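Local coordinates for protein nucleoside phosphorylase, putative (Trypanosoma brucei, PDB 3BJE) that acts as a homodimeric uridine phosphorylase, using phosphate to split uridine reversibly into uracil and ribose 1-phosphate, at residues Thr164-Ser178 with Glu286-Tyr300. Sequence-based numbering, arbitrary orientation. Where two conformers were deposited one is given.
Sequences TRHAIGMDNTSLYYS and EVVTNIEMETSAICY. With R1P (1-O-phosphono-alpha-D-ribofuranose), chain C; URA (uracil), chain D.
Gly-169 and Ser-296 form the tight part of this contact: Gly-169 CA meets Ser-296 CB at 3.6 Å where strand 167-169 passes helix 295-300 at 108°. With OG lodged between its backbone N and carbonyl carbon (chi1 56°), Ser-296 donates to Asp-171 OD1 at 2.7 Å, approaching from above the carboxylate plane. The other oxygen, OD2, accepts from the backbone N of Thr-173, an Asx turn, and from Tyr-207, so the buried carboxylate is fixed at both ends. Glu-286 is buried and well bonded too: its OE2 takes both His-166 N and ND1, the latter at 3.0 Å and in the ring plane, and Thr-243 also bonds it. A water bridges Thr-164 OG1 and Asn-290 ND2, and Thr-244 OG1 bonds both Thr-164 OG1 and Asn-290 OD1.

The contact opens at two ends. At one, partly exposed Arg-165 sends NH1 to Glu-286 OE1 (3.0 Å), a salt bridge. At the other, towards partly exposed Tyr-300 and Ser-178, Ser-174 CB lies over the Tyr-300 ring, 3.9 Å from its centroid (CH-pi), while Tyr-300 OH donates to Tyr-177 O at 2.7 Å.

Strand 284-292 leads into the active site: Met-293 N donates to ribose-phosphate O2 at 3.0 Å, and Glu-292 pairs with Arg-145. Strand 239-246 runs between the two strands, helix 97-112 packs on Ser-296, and helix 186-198 touches His-166 and Ile-168.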
ATOM      1  N   THR A 164     -16.941   9.752  -6.379  1.00 17.54           N
ATOM      2  CA  THR A 164     -17.324   9.041  -5.167  1.00 16.57           C
ATOM      3  C   THR A 164     -18.361   9.808  -4.361  1.00 16.47           C
ATOM      4  O   THR A 164     -18.182  11.011  -4.128  1.00 16.58           O
ATOM      5  CB  THR A 164     -16.098   8.836  -4.249  1.00 15.63           C
ATOM      6  OG1 THR A 164     -15.123   8.042  -4.941  1.00 16.87           O
ATOM      7  CG2 THR A 164     -16.490   8.150  -2.923  1.00 15.86           C
ATOM      8  N   ARG A 165     -19.467   9.136  -4.015  1.00 17.15           N
ATOM      9  CA  ARG A 165     -20.336   9.599  -2.939  0.50 14.62           C
ATOM     10  C   ARG A 165     -20.014   8.732  -1.721  1.00 15.44           C
ATOM     11  O   ARG A 165     -19.217   9.124  -0.906  1.00 17.20           O
ATOM     12  CB  ARG A 165     -21.821   9.571  -3.314  0.50 14.12           C
ATOM     13  CG  ARG A 165     -22.664  10.291  -2.283  0.50 14.43           C
ATOM     14  CD  ARG A 165     -24.147  10.277  -2.589  0.50 15.30           C
ATOM     15  NE  ARG A 165     -24.548  11.091  -3.742  0.50 15.83           N
ATOM     16  CZ  ARG A 165     -25.050  10.605  -4.884  0.50 15.99           C
ATOM     17  NH1 ARG A 165     -25.189   9.301  -5.079  0.50 16.09           N
ATOM     18  NH2 ARG A 165     -25.411  11.437  -5.855  0.50 18.06           N
ATOM     19  N   HIS A 166     -20.586   7.529  -1.616  1.00 15.23           N
ATOM     20  CA  HIS A 166     -20.232   6.619  -0.518  1.00 14.27           C
ATOM     21  C   HIS A 166     -19.057   5.741  -0.909  1.00 14.06           C
ATOM     22  O   HIS A 166     -18.706   5.637  -2.080  1.00 16.08           O
ATOM     23  CB  HIS A 166     -21.442   5.757  -0.126  1.00 14.41           C
ATOM     24  CG  HIS A 166     -22.610   6.564   0.358  1.00 14.08           C
ATOM     25  ND1 HIS A 166     -23.620   6.978  -0.480  1.00 15.95           N
ATOM     26  CD2 HIS A 166     -22.913   7.060   1.585  1.00 18.35           C
ATOM     27  CE1 HIS A 166     -24.501   7.687   0.207  1.00 15.34           C
ATOM     28  NE2 HIS A 166     -24.106   7.739   1.468  1.00 16.31           N
ATOM     29  N   ALA A 167     -18.430   5.148   0.099  1.00 15.00           N
ATOM     30  CA  ALA A 167     -17.293   4.262  -0.103  1.00 16.42           C
ATOM     31  C   ALA A 167     -17.463   2.990   0.722  1.00 16.95           C
ATOM     32  O   ALA A 167     -17.956   3.028   1.842  1.00 14.30           O
ATOM     33  CB  ALA A 167     -16.019   4.952   0.324  1.00 15.68           C
ATOM     34  N   ILE A 168     -17.033   1.872   0.143  1.00 15.05           N
ATOM     35  CA  ILE A 168     -16.891   0.606   0.853  1.00 15.00           C
ATOM     36  C   ILE A 168     -15.415   0.321   1.029  1.00 15.47           C
ATOM     37  O   ILE A 168     -14.670   0.270   0.049  1.00 14.99           O
ATOM     38  CB  ILE A 168     -17.504  -0.553   0.070  1.00 15.11           C
ATOM     39  CG1 ILE A 168     -19.001  -0.321  -0.174  1.00 17.21           C
ATOM     40  CG2 ILE A 168     -17.299  -1.889   0.820  1.00 16.44           C
ATOM     41  CD1 ILE A 168     -19.518  -1.020  -1.425  1.00 18.14           C
ATOM     42  N   GLY A 169     -14.985   0.166   2.283  1.00 14.76           N
ATOM     43  CA  GLY A 169     -13.631  -0.256   2.605  1.00 15.23           C
ATOM     44  C   GLY A 169     -13.561  -1.759   2.646  1.00 15.43           C
ATOM     45  O   GLY A 169     -14.003  -2.374   3.601  1.00 15.73           O
ATOM     46  N   MET A 170     -13.020  -2.356   1.589  1.00 14.56           N
ATOM     47  CA  MET A 170     -12.712  -3.786   1.587  1.00 13.62           C
ATOM     48  C   MET A 170     -11.320  -4.053   2.186  1.00 13.47           C
ATOM     49  O   MET A 170     -10.972  -5.189   2.485  1.00 13.67           O
ATOM     50  CB  MET A 170     -12.802  -4.350   0.176  1.00 14.93           C
ATOM     51  CG  MET A 170     -14.124  -4.020  -0.520  1.00 15.20           C
ATOM     52  SD  MET A 170     -14.339  -4.811  -2.127  1.00 15.51           S
ATOM     53  CE  MET A 170     -12.986  -4.039  -3.042  1.00 17.14           C
ATOM     54  N   ASP A 171     -10.522  -2.998   2.264  1.00 14.71           N
ATOM     55  CA  ASP A 171      -9.268  -2.987   2.974  1.00 13.57           C
ATOM     56  C   ASP A 171      -9.555  -3.005   4.478  1.00 13.54           C
ATOM     57  O   ASP A 171     -10.724  -3.005   4.894  1.00 15.68           O
ATOM     58  CB  ASP A 171      -8.538  -1.705   2.621  1.00 12.90           C
ATOM     59  CG  ASP A 171      -9.319  -0.478   3.062  1.00 15.46           C
ATOM     60  OD1 ASP A 171     -10.393  -0.174   2.473  1.00 14.70           O
ATOM     61  OD2 ASP A 171      -8.882   0.160   4.056  1.00 16.48           O
ATOM     62  N   ASN A 172      -8.498  -2.983   5.306  1.00 12.78           N
ATOM     63  CA  ASN A 172      -8.673  -2.914   6.764  1.00 13.32           C
ATOM     64  C   ASN A 172      -7.954  -1.762   7.452  1.00 14.38           C
ATOM     65  O   ASN A 172      -7.903  -1.692   8.667  1.00 14.74           O
ATOM     66  CB  ASN A 172      -8.349  -4.248   7.463  1.00 13.92           C
ATOM     67  CG  ASN A 172      -6.880  -4.423   7.827  1.00 13.03           C
ATOM     68  OD1 ASN A 172      -6.014  -3.736   7.286  1.00 13.99           O
ATOM     69  ND2 ASN A 172      -6.593  -5.390   8.734  1.00 12.99           N
ATOM     70  N   THR A 173      -7.470  -0.800   6.680  1.00 14.73           N
ATOM     71  CA  THR A 173      -6.615   0.223   7.258  1.00 13.31           C
ATOM     72  C   THR A 173      -7.375   1.011   8.324  1.00 13.87           C
ATOM     73  O   THR A 173      -6.879   1.226   9.439  1.00 15.03           O
ATOM     74  CB  THR A 173      -6.033   1.108   6.150  1.00 16.11           C
ATOM     75  OG1 THR A 173      -5.062   0.329   5.435  1.00 14.99           O
ATOM     76  CG2 THR A 173      -5.368   2.384   6.726  1.00 18.67           C
ATOM     77  N   SER A 174      -8.600   1.417   7.998  1.00 13.54           N
ATOM     78  CA  SER A 174      -9.412   2.174   8.952  1.00 14.02           C
ATOM     79  C   SER A 174      -9.911   1.346  10.130  1.00 15.61           C
ATOM     80  O   SER A 174     -10.369   1.907  11.114  1.00 14.33           O
ATOM     81  CB  SER A 174     -10.580   2.875   8.249  1.00 15.30           C
ATOM     82  OG  SER A 174     -10.093   3.691   7.174  1.00 15.93           O
ATOM     83  N   LEU A 175      -9.813   0.017  10.076  1.00 15.97           N
ATOM     84  CA  LEU A 175     -10.146  -0.770  11.261  1.00 14.94           C
ATOM     85  C   LEU A 175      -9.247  -0.470  12.459  1.00 14.63           C
ATOM     86  O   LEU A 175      -9.619  -0.776  13.579  1.00 15.79           O
ATOM     87  CB  LEU A 175     -10.141  -2.278  10.968  1.00 15.76           C
ATOM     88  CG  LEU A 175     -11.155  -2.860   9.993  1.00 15.49           C
ATOM     89  CD1 LEU A 175     -11.168  -4.393  10.131  1.00 14.79           C
ATOM     90  CD2 LEU A 175     -12.554  -2.309  10.164  1.00 14.74           C
ATOM     91  N   TYR A 176      -8.080   0.145  12.222  1.00 12.86           N
ATOM     92  CA  TYR A 176      -7.135   0.546  13.251  1.00 13.75           C
ATOM     93  C   TYR A 176      -7.502   1.925  13.810  1.00 14.21           C
ATOM     94  O   TYR A 176      -6.889   2.369  14.768  1.00 13.68           O
ATOM     95  CB  TYR A 176      -5.703   0.477  12.691  1.00 13.25           C
ATOM     96  CG  TYR A 176      -5.350  -0.966  12.560  1.00 13.49           C
ATOM     97  CD1 TYR A 176      -4.893  -1.680  13.649  1.00 13.45           C
ATOM     98  CD2 TYR A 176      -5.578  -1.658  11.399  1.00 14.57           C
ATOM     99  CE1 TYR A 176      -4.650  -3.054  13.577  1.00 14.07           C
ATOM    100  CE2 TYR A 176      -5.337  -3.027  11.315  1.00 14.15           C
ATOM    101  CZ  TYR A 176      -4.856  -3.715  12.406  1.00 13.90           C
ATOM    102  OH  TYR A 176      -4.652  -5.074  12.340  1.00 13.87           O
ATOM    103  N   TYR A 177      -8.546   2.539  13.245  1.00 14.49           N
ATOM    104  CA  TYR A 177      -9.078   3.823  13.676  1.00 13.77           C
ATOM    105  C   TYR A 177     -10.557   3.688  14.060  1.00 14.87           C
ATOM    106  O   TYR A 177     -11.389   4.559  13.767  1.00 14.50           O
ATOM    107  CB  TYR A 177      -8.912   4.850  12.574  1.00 13.60           C
ATOM    108  CG  TYR A 177      -7.468   5.176  12.249  1.00 15.11           C
ATOM    109  CD1 TYR A 177      -6.897   6.363  12.670  1.00 13.66           C
ATOM    110  CD2 TYR A 177      -6.674   4.289  11.529  1.00 13.51           C
ATOM    111  CE1 TYR A 177      -5.586   6.661  12.397  1.00 13.35           C
ATOM    112  CE2 TYR A 177      -5.341   4.567  11.253  1.00 14.12           C
ATOM    113  CZ  TYR A 177      -4.796   5.776  11.681  1.00 14.75           C
ATOM    114  OH  TYR A 177      -3.492   6.125  11.400  1.00 15.23           O
ATOM    115  N   SER A 178     -10.856   2.591  14.762  1.00 14.70           N
ATOM    116  CA  SER A 178     -12.197   2.270  15.277  1.00 15.94           C
ATOM    117  C   SER A 178     -13.321   2.182  14.236  1.00 16.34           C
ATOM    118  O   SER A 178     -14.492   2.326  14.588  1.00 17.63           O
ATOM    119  CB  SER A 178     -12.589   3.263  16.362  1.00 16.06           C
ATOM    120  OG  SER A 178     -11.654   3.257  17.419  1.00 15.35           O
ATOM    121  N   GLU A 286     -28.394   4.132  -5.208  1.00 21.33           N
ATOM    122  CA  GLU A 286     -26.977   4.246  -5.507  1.00 20.61           C
ATOM    123  C   GLU A 286     -26.417   2.874  -5.866  1.00 19.42           C
ATOM    124  O   GLU A 286     -26.876   1.856  -5.345  1.00 21.32           O
ATOM    125  CB  GLU A 286     -26.215   4.799  -4.304  1.00 22.91           C
ATOM    126  CG  GLU A 286     -24.783   5.223  -4.611  1.00 23.84           C
ATOM    127  CD  GLU A 286     -24.212   6.167  -3.569  1.00 24.13           C
ATOM    128  OE1 GLU A 286     -24.997   7.016  -3.073  1.00 27.32           O
ATOM    129  OE2 GLU A 286     -22.996   6.093  -3.284  1.00 21.40           O
ATOM    130  N   VAL A 287     -25.444   2.850  -6.772  1.00 18.94           N
ATOM    131  CA  VAL A 287     -24.802   1.588  -7.175  1.00 18.49           C
ATOM    132  C   VAL A 287     -23.296   1.701  -7.028  1.00 17.56           C
ATOM    133  O   VAL A 287     -22.755   2.789  -6.804  1.00 19.46           O
ATOM    134  CB  VAL A 287     -25.132   1.190  -8.634  1.00 19.51           C
ATOM    135  CG1 VAL A 287     -26.652   1.143  -8.857  1.00 18.60           C
ATOM    136  CG2 VAL A 287     -24.481   2.152  -9.626  1.00 20.48           C
ATOM    137  N   VAL A 288     -22.610   0.562  -7.101  1.00 18.47           N
ATOM    138  CA  VAL A 288     -21.143   0.568  -7.057  1.00 17.65           C
ATOM    139  C   VAL A 288     -20.615   0.948  -8.435  1.00 19.48           C
ATOM    140  O   VAL A 288     -20.683   0.162  -9.378  1.00 21.00           O
ATOM    141  CB  VAL A 288     -20.556  -0.789  -6.624  1.00 19.66           C
ATOM    142  CG1 VAL A 288     -19.020  -0.749  -6.610  1.00 17.60           C
ATOM    143  CG2 VAL A 288     -21.085  -1.207  -5.256  1.00 19.77           C
ATOM    144  N   THR A 289     -20.098   2.172  -8.542  1.00 19.32           N
ATOM    145  CA  THR A 289     -19.625   2.704  -9.807  1.00 18.90           C
ATOM    146  C   THR A 289     -18.173   2.372 -10.116  1.00 18.61           C
ATOM    147  O   THR A 289     -17.766   2.360 -11.267  1.00 18.98           O
ATOM    148  CB  THR A 289     -19.782   4.245  -9.852  1.00 18.74           C
ATOM    149  OG1 THR A 289     -19.315   4.808  -8.622  1.00 22.15           O
ATOM    150  CG2 THR A 289     -21.254   4.636 -10.124  1.00 19.48           C
ATOM    151  N   ASN A 290     -17.344   2.161  -9.090  1.00 16.01           N
ATOM    152  CA  ASN A 290     -15.945   1.925  -9.361  1.00 17.39           C
ATOM    153  C   ASN A 290     -15.241   1.168  -8.260  1.00 18.99           C
ATOM    154  O   ASN A 290     -15.735   1.093  -7.144  1.00 18.37           O
ATOM    155  CB  ASN A 290     -15.189   3.220  -9.732  1.00 18.36           C
ATOM    156  CG  ASN A 290     -15.170   4.262  -8.617  1.00 20.45           C
ATOM    157  OD1 ASN A 290     -16.147   4.465  -7.898  1.00 19.58           O
ATOM    158  ND2 ASN A 290     -14.041   4.963  -8.504  1.00 20.64           N
ATOM    159  N   ILE A 291     -14.090   0.608  -8.619  1.00 17.94           N
ATOM    160  CA  ILE A 291     -13.216  -0.127  -7.701  1.00 17.37           C
ATOM    161  C   ILE A 291     -11.797   0.404  -7.881  1.00 17.39           C
ATOM    162  O   ILE A 291     -11.321   0.527  -9.019  1.00 18.06           O
ATOM    163  CB  ILE A 291     -13.185  -1.642  -8.013  1.00 19.24           C
ATOM    164  CG1 ILE A 291     -14.591  -2.239  -7.945  1.00 21.75           C
ATOM    165  CG2 ILE A 291     -12.203  -2.380  -7.075  1.00 20.59           C
ATOM    166  CD1 ILE A 291     -14.709  -3.616  -8.629  1.00 22.68           C
ATOM    167  N   GLU A 292     -11.128   0.709  -6.779  1.00 19.22           N
ATOM    168  CA  GLU A 292      -9.749   1.196  -6.809  1.00 17.91           C
ATOM    169  C   GLU A 292      -9.083   0.917  -5.442  1.00 18.41           C
ATOM    170  O   GLU A 292      -9.565   0.047  -4.672  1.00 17.82           O
ATOM    171  CB  GLU A 292      -9.680   2.672  -7.251  1.00 17.30           C
ATOM    172  CG  GLU A 292     -10.666   3.630  -6.564  1.00 17.83           C
ATOM    173  CD  GLU A 292     -10.295   3.860  -5.123  1.00 19.55           C
ATOM    174  OE1 GLU A 292      -9.455   4.755  -4.883  1.00 21.52           O
ATOM    175  OE2 GLU A 292     -10.833   3.124  -4.261  1.00 21.59           O
ATOM    176  N   MET A 293      -7.997   1.617  -5.116  1.00 18.05           N
ATOM    177  CA  MET A 293      -7.174   1.212  -3.962  1.00 17.97           C
ATOM    178  C   MET A 293      -6.928   2.255  -2.857  1.00 17.92           C
ATOM    179  O   MET A 293      -6.185   1.966  -1.925  1.00 19.52           O
ATOM    180  CB  MET A 293      -5.826   0.683  -4.466  1.00 20.66           C
ATOM    181  CG  MET A 293      -5.964  -0.577  -5.310  1.00 20.63           C
ATOM    182  SD  MET A 293      -4.423  -1.239  -5.965  1.00 19.39           S
ATOM    183  CE  MET A 293      -3.557  -1.675  -4.418  1.00 19.48           C
ATOM    184  N   GLU A 294      -7.548   3.439  -2.935  1.00 17.82           N
ATOM    185  CA  GLU A 294      -7.281   4.518  -1.958  1.00 17.27           C
ATOM    186  C   GLU A 294      -8.478   5.199  -1.295  1.00 17.76           C
ATOM    187  O   GLU A 294      -8.340   5.754  -0.207  1.00 19.79           O
ATOM    188  CB  GLU A 294      -6.422   5.607  -2.627  1.00 20.23           C
ATOM    189  CG  GLU A 294      -4.999   5.146  -2.970  1.00 20.25           C
ATOM    190  CD  GLU A 294      -4.830   4.639  -4.401  1.00 21.62           C
ATOM    191  OE1 GLU A 294      -5.516   5.127  -5.311  1.00 29.02           O
ATOM    192  OE2 GLU A 294      -3.978   3.731  -4.646  1.00 19.90           O
ATOM    193  N   THR A 295      -9.638   5.171  -1.937  1.00 18.07           N
ATOM    194  CA  THR A 295     -10.689   6.129  -1.605  1.00 16.99           C
ATOM    195  C   THR A 295     -11.315   5.919  -0.231  1.00 17.60           C
ATOM    196  O   THR A 295     -11.589   6.882   0.471  1.00 19.52           O
ATOM    197  CB  THR A 295     -11.751   6.161  -2.735  1.00 17.37           C
ATOM    198  OG1 THR A 295     -11.146   6.731  -3.892  1.00 19.88           O
ATOM    199  CG2 THR A 295     -12.962   7.011  -2.356  1.00 19.30           C
ATOM    200  N   SER A 296     -11.566   4.667   0.155  1.00 17.31           N
ATOM    201  CA  SER A 296     -12.195   4.389   1.441  1.00 17.18           C
ATOM    202  C   SER A 296     -11.453   5.080   2.589  1.00 18.21           C
ATOM    203  O   SER A 296     -12.084   5.770   3.401  1.00 18.52           O
ATOM    204  CB  SER A 296     -12.226   2.884   1.708  1.00 19.24           C
ATOM    205  OG  SER A 296     -10.918   2.340   1.647  1.00 17.60           O
ATOM    206  N   ALA A 297     -10.124   4.921   2.656  1.00 17.13           N
ATOM    207  CA  ALA A 297      -9.323   5.504   3.758  1.00 16.72           C
ATOM    208  C   ALA A 297      -9.219   7.026   3.630  1.00 17.29           C
ATOM    209  O   ALA A 297      -9.180   7.748   4.626  1.00 18.16           O
ATOM    210  CB  ALA A 297      -7.911   4.894   3.815  1.00 19.55           C
ATOM    211  N   ILE A 298      -9.135   7.533   2.413  1.00 18.67           N
ATOM    212  CA  ILE A 298      -9.153   8.980   2.233  1.00 15.90           C
ATOM    213  C   ILE A 298     -10.397   9.548   2.856  1.00 16.71           C
ATOM    214  O   ILE A 298     -10.349  10.538   3.584  1.00 17.47           O
ATOM    215  CB  ILE A 298      -9.136   9.359   0.738  1.00 16.55           C
ATOM    216  CG1 ILE A 298      -7.774   9.061   0.149  1.00 17.61           C
ATOM    217  CG2 ILE A 298      -9.499  10.837   0.524  1.00 20.02           C
ATOM    218  CD1 ILE A 298      -7.752   9.173  -1.381  1.00 17.54           C
ATOM    219  N   CYS A 299     -11.551   8.969   2.512  1.00 18.69           N
ATOM    220  CA  CYS A 299     -12.815   9.457   3.045  1.00 17.50           C
ATOM    221  C   CYS A 299     -12.913   9.299   4.572  1.00 15.59           C
ATOM    222  O   CYS A 299     -13.318  10.215   5.293  1.00 16.54           O
ATOM    223  CB  CYS A 299     -13.977   8.752   2.357  1.00 18.22           C
ATOM    224  SG  CYS A 299     -14.179   9.263   0.631  1.00 20.02           S
ATOM    225  N   TYR A 300     -12.590   8.112   5.052  1.00 16.71           N
ATOM    226  CA  TYR A 300     -12.735   7.812   6.477  1.00 16.80           C
ATOM    227  C   TYR A 300     -11.805   8.630   7.363  1.00 17.45           C
ATOM    228  O   TYR A 300     -12.235   9.230   8.356  1.00 17.52           O
ATOM    229  CB  TYR A 300     -12.512   6.322   6.735  1.00 18.53           C
ATOM    230  CG  TYR A 300     -12.792   5.934   8.170  1.00 17.50           C
ATOM    231  CD1 TYR A 300     -14.042   5.480   8.569  1.00 18.44           C
ATOM    232  CD2 TYR A 300     -11.806   6.053   9.138  1.00 18.29           C
ATOM    233  CE1 TYR A 300     -14.293   5.156   9.897  1.00 19.25           C
ATOM    234  CE2 TYR A 300     -12.038   5.724  10.467  1.00 17.07           C
ATOM    235  CZ  TYR A 300     -13.294   5.287  10.845  1.00 20.32           C
ATOM    236  OH  TYR A 300     -13.551   4.961  12.154  1.00 21.02           O
TER
HETATM  237  C5  R1P C 401      -3.338   0.620  -9.426  1.00 22.94           C
HETATM  238  O5  R1P C 401      -2.960   0.479 -10.804  1.00 20.82           O
HETATM  239  C4  R1P C 401      -3.373   2.083  -9.028  1.00 21.45           C
HETATM  240  O4  R1P C 401      -4.151   2.864  -9.953  1.00 28.06           O
HETATM  241  C1  R1P C 401      -5.238   3.509  -9.281  1.00 27.13           C
HETATM  242  C2  R1P C 401      -5.454   2.638  -8.032  1.00 24.34           C
HETATM  243  O2  R1P C 401      -6.243   3.214  -6.965  1.00 19.17           O
HETATM  244  C3  R1P C 401      -4.010   2.288  -7.664  1.00 21.59           C
HETATM  245  O3  R1P C 401      -3.333   3.367  -6.999  1.00 20.92           O
HETATM  246  O1  R1P C 401      -5.001   4.931  -9.011  1.00 24.69           O
HETATM  247  P   R1P C 401      -3.781   5.868  -9.508  1.00 24.37           P
HETATM  248  O1P R1P C 401      -2.615   5.188  -8.777  1.00 24.46           O
HETATM  249  O2P R1P C 401      -4.131   7.241  -8.962  1.00 25.15           O
HETATM  250  O3P R1P C 401      -3.642   5.779 -10.994  1.00 25.49           O
HETATM  251  N1  URA D 501      -7.080   0.730 -10.691  1.00 23.69           N
HETATM  252  C2  URA D 501      -7.551  -0.240  -9.876  1.00 17.09           C
HETATM  253  O2  URA D 501      -7.272  -0.260  -8.635  1.00 16.44           O
HETATM  254  N3  URA D 501      -8.305  -1.208 -10.374  1.00 18.01           N
HETATM  255  C4  URA D 501      -8.612  -1.253 -11.684  1.00 19.21           C
HETATM  256  O4  URA D 501      -9.328  -2.184 -12.091  1.00 20.74           O
HETATM  257  C5  URA D 501      -8.129  -0.280 -12.537  1.00 21.54           C
HETATM  258  C6  URA D 501      -7.345   0.724 -12.001  1.00 22.36           C
HETATM  259  O   HOH W   1     -13.908   7.705  -7.495  1.00 20.28           O